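Local coordinates for NANS (YJHS), A 9-O-acetyl N-acetylneuraminic acid esterase (Escherichia coli O157:H7 EDL933, PDB 3PT5), which probably hydrolyses the 9-O-acetyl group of 9-O-acetyl-N-acetylneuraminate, a sialic acid of mammalian mucosal sites, and is required for E. coli to grow on this sugar, at residues G185-Q190 with D324-A329. Numbering follows the deposited sequence.
Sequences GVCWMQ and DRFVEA
The phenyl ring of F326 meets M189 at its edge and C187 obliquely, so that a sulfur approaches it from each of two strand residues. M189 SD lies near the ring plane, 75° off the normal, and touches F326 CE1 at 3.7 Å, while M189 CG rests against F326 CZ at 3.9 Å. This is a Met-aromatic contact made with the ring rim, to which an extended chi2 (175°) carries SD. C187 SG stands 45° off the normal, 4.6 Å from the F326 ring centroid; its nearest ring atom is CD2, at 3.8 Å, and C187 CB also reaches CE2, at 4.0 Å. C187 and M189, two positions apart on strand 182-189, point to the same side of it, whereas W188 between them turns to the other side, where it meets the rings of F207, W157, W233 and Y257. Q190 CB lies over one face of the W188 ring, toward its rim. The strand is an inner one of the central sheet of the SGNH hydrolase fold, parallel to both its neighbours, and helix 315-335 near the C-terminus packs on this side of it. F326 is the residue of 324-329 that bridges the gap between the layers, with backbones 7.8 Å apart from C187 CA to F326 CA. I110 of helix 107-114, F234 and V268 also touch its side chain. Toward the helix surface, R325 NH1 donates a hydrogen bond of 3.0 Å to E328 OE1, part of a salt bridge, with the carboxylate oxygen close to the guanidinium plane, and R325 NH2 pairs with D269.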
ATOM      1  N   GLY A 185       2.509  -3.339  12.283  1.00 10.73           N
ATOM      2  CA  GLY A 185       1.301  -2.525  12.119  1.00  9.89           C
ATOM      3  C   GLY A 185       0.802  -2.506  10.691  1.00 10.38           C
ATOM      4  O   GLY A 185       1.224  -3.314   9.872  1.00  9.58           O
ATOM      5  N   VAL A 186      -0.170  -1.615  10.444  1.00 10.27           N
ATOM      6  CA  VAL A 186      -0.839  -1.488   9.153  1.00 10.81           C
ATOM      7  C   VAL A 186      -0.515  -0.115   8.583  1.00 10.64           C
ATOM      8  O   VAL A 186      -0.661   0.886   9.264  1.00 12.60           O
ATOM      9  CB  VAL A 186      -2.378  -1.619   9.302  1.00 10.34           C
ATOM     10  CG1 VAL A 186      -3.112  -1.406   7.969  1.00 12.04           C
ATOM     11  CG2 VAL A 186      -2.769  -2.978   9.923  1.00 10.42           C
ATOM     12  N   CYS A 187      -0.069  -0.085   7.336  1.00 10.34           N
ATOM     13  CA  CYS A 187       0.014   1.150   6.560  1.00 11.05           C
ATOM     14  C   CYS A 187      -1.256   1.214   5.734  1.00 11.26           C
ATOM     15  O   CYS A 187      -1.463   0.421   4.832  1.00 11.93           O
ATOM     16  CB  CYS A 187       1.251   1.150   5.643  1.00 11.12           C
ATOM     17  SG  CYS A 187       2.779   1.121   6.608  1.00 15.36           S
ATOM     18  N   TRP A 188      -2.086   2.191   6.056  1.00  9.70           N
ATOM     19  CA  TRP A 188      -3.425   2.351   5.480  1.00  9.66           C
ATOM     20  C   TRP A 188      -3.468   3.663   4.715  1.00 10.22           C
ATOM     21  O   TRP A 188      -3.195   4.689   5.306  1.00  9.88           O
ATOM     22  CB  TRP A 188      -4.408   2.441   6.643  1.00  9.15           C
ATOM     23  CG  TRP A 188      -5.814   2.697   6.261  1.00  8.90           C
ATOM     24  CD1 TRP A 188      -6.483   3.880   6.387  1.00  9.38           C
ATOM     25  CD2 TRP A 188      -6.748   1.763   5.670  1.00  9.78           C
ATOM     26  NE1 TRP A 188      -7.784   3.741   5.931  1.00  7.43           N
ATOM     27  CE2 TRP A 188      -7.961   2.464   5.468  1.00  8.70           C
ATOM     28  CE3 TRP A 188      -6.666   0.418   5.265  1.00 10.84           C
ATOM     29  CZ2 TRP A 188      -9.098   1.859   4.910  1.00 11.97           C
ATOM     30  CZ3 TRP A 188      -7.801  -0.184   4.698  1.00  9.86           C
ATOM     31  CH2 TRP A 188      -8.999   0.537   4.542  1.00  9.43           C
ATOM     32  N   MET A 189      -3.850   3.644   3.424  1.00  8.33           N
ATOM     33  CA  MET A 189      -4.118   4.892   2.711  1.00  8.61           C
ATOM     34  C   MET A 189      -5.393   4.686   1.972  1.00  8.94           C
ATOM     35  O   MET A 189      -5.430   3.946   1.001  1.00  8.56           O
ATOM     36  CB  MET A 189      -3.007   5.277   1.715  1.00  8.03           C
ATOM     37  CG  MET A 189      -1.755   5.670   2.445  1.00 11.06           C
ATOM     38  SD  MET A 189      -0.336   6.012   1.442  1.00 12.67           S
ATOM     39  CE  MET A 189      -0.818   7.542   0.653  1.00 11.13           C
ATOM     40  N   GLN A 190      -6.443   5.325   2.474  1.00  8.99           N
ATOM     41  CA  GLN A 190      -7.771   5.158   1.925  1.00  9.23           C
ATOM     42  C   GLN A 190      -8.639   6.340   2.314  1.00  8.95           C
ATOM     43  O   GLN A 190      -8.451   6.952   3.368  1.00 10.47           O
ATOM     44  CB  GLN A 190      -8.376   3.883   2.481  1.00  9.41           C
ATOM     45  CG  GLN A 190      -9.617   3.411   1.753  1.00  9.18           C
ATOM     46  CD  GLN A 190     -10.867   4.111   2.218  1.00  9.88           C
ATOM     47  OE1 GLN A 190     -10.968   4.477   3.377  1.00 13.59           O
ATOM     48  NE2 GLN A 190     -11.841   4.278   1.319  1.00 10.99           N
ATOM     49  N   ASP A 324       9.641   7.783   3.027  1.00 10.87           N
ATOM     50  CA  ASP A 324      10.364   8.427   4.139  1.00 11.49           C
ATOM     51  C   ASP A 324       9.447   8.637   5.322  1.00 11.43           C
ATOM     52  O   ASP A 324       9.812   8.324   6.447  1.00 11.62           O
ATOM     53  CB  ASP A 324      10.919   9.795   3.729  1.00 12.40           C
ATOM     54  CG  ASP A 324      12.145   9.704   2.859  1.00 14.48           C
ATOM     55  OD1 ASP A 324      12.765   8.632   2.765  1.00 16.31           O
ATOM     56  OD2 ASP A 324      12.504  10.762   2.259  1.00 19.02           O
ATOM     57  N   ARG A 325       8.246   9.166   5.063  1.00  9.81           N
ATOM     58  CA  ARG A 325       7.395   9.622   6.172  1.00  9.97           C
ATOM     59  C   ARG A 325       6.788   8.422   6.897  1.00  9.67           C
ATOM     60  O   ARG A 325       6.654   8.428   8.137  1.00 10.03           O
ATOM     61  CB  ARG A 325       6.328  10.596   5.657  1.00  9.64           C
ATOM     62  CG  ARG A 325       6.879  11.948   5.279  1.00 10.48           C
ATOM     63  CD  ARG A 325       7.345  12.731   6.542  1.00 12.84           C
ATOM     64  NE  ARG A 325       6.245  13.484   7.158  1.00 16.68           N
ATOM     65  CZ  ARG A 325       6.236  14.013   8.391  1.00 18.89           C
ATOM     66  NH1 ARG A 325       7.238  13.825   9.235  1.00 20.83           N
ATOM     67  NH2 ARG A 325       5.173  14.704   8.795  1.00 18.75           N
ATOM     68  N   PHE A 326       6.421   7.377   6.155  1.00  8.44           N
ATOM     69  CA  PHE A 326       5.972   6.152   6.838  1.00  8.38           C
ATOM     70  C   PHE A 326       7.049   5.555   7.705  1.00  8.50           C
ATOM     71  O   PHE A 326       6.761   5.173   8.833  1.00  9.33           O
ATOM     72  CB  PHE A 326       5.482   5.089   5.850  1.00  8.19           C
ATOM     73  CG  PHE A 326       4.043   5.281   5.455  1.00  8.49           C
ATOM     74  CD1 PHE A 326       3.714   5.874   4.237  1.00 10.31           C
ATOM     75  CD2 PHE A 326       3.025   4.878   6.316  1.00 11.38           C
ATOM     76  CE1 PHE A 326       2.376   6.092   3.887  1.00  9.68           C
ATOM     77  CE2 PHE A 326       1.683   5.092   5.962  1.00  9.90           C
ATOM     78  CZ  PHE A 326       1.373   5.712   4.756  1.00 10.61           C
ATOM     79  N   VAL A 327       8.268   5.443   7.165  1.00  9.28           N
ATOM     80  CA  VAL A 327       9.358   4.847   7.917  1.00 10.29           C
ATOM     81  C   VAL A 327       9.662   5.685   9.176  1.00 10.47           C
ATOM     82  O   VAL A 327       9.871   5.122  10.249  1.00 11.58           O
ATOM     83  CB  VAL A 327      10.606   4.591   7.037  1.00 10.18           C
ATOM     84  CG1 VAL A 327      11.815   4.185   7.873  1.00 13.24           C
ATOM     85  CG2 VAL A 327      10.244   3.509   5.966  1.00 11.64           C
ATOM     86  N   GLU A 328       9.676   7.005   9.050  1.00 11.04           N
ATOM     87  CA  GLU A 328       9.864   7.866  10.234  1.00 11.72           C
ATOM     88  C   GLU A 328       8.786   7.541  11.299  1.00 11.29           C
ATOM     89  O   GLU A 328       9.084   7.430  12.500  1.00 11.00           O
ATOM     90  CB  GLU A 328       9.737   9.339   9.853  1.00 12.67           C
ATOM     91  CG  GLU A 328      10.823   9.935   8.975  1.00 19.86           C
ATOM     92  CD  GLU A 328      10.356  11.274   8.360  1.00 24.94           C
ATOM     93  OE1 GLU A 328       9.577  11.996   9.045  1.00 26.57           O
ATOM     94  OE2 GLU A 328      10.738  11.586   7.192  1.00 27.54           O
ATOM     95  N   ALA A 329       7.529   7.425  10.864  1.00 10.29           N
ATOM     96  CA  ALA A 329       6.431   7.150  11.794  1.00  9.35           C
ATOM     97  C   ALA A 329       6.493   5.775  12.448  1.00  9.80           C
ATOM     98  O   ALA A 329       6.179   5.617  13.646  1.00 10.02           O
ATOM     99  CB  ALA A 329       5.075   7.395  11.121  1.00 10.01           C
TER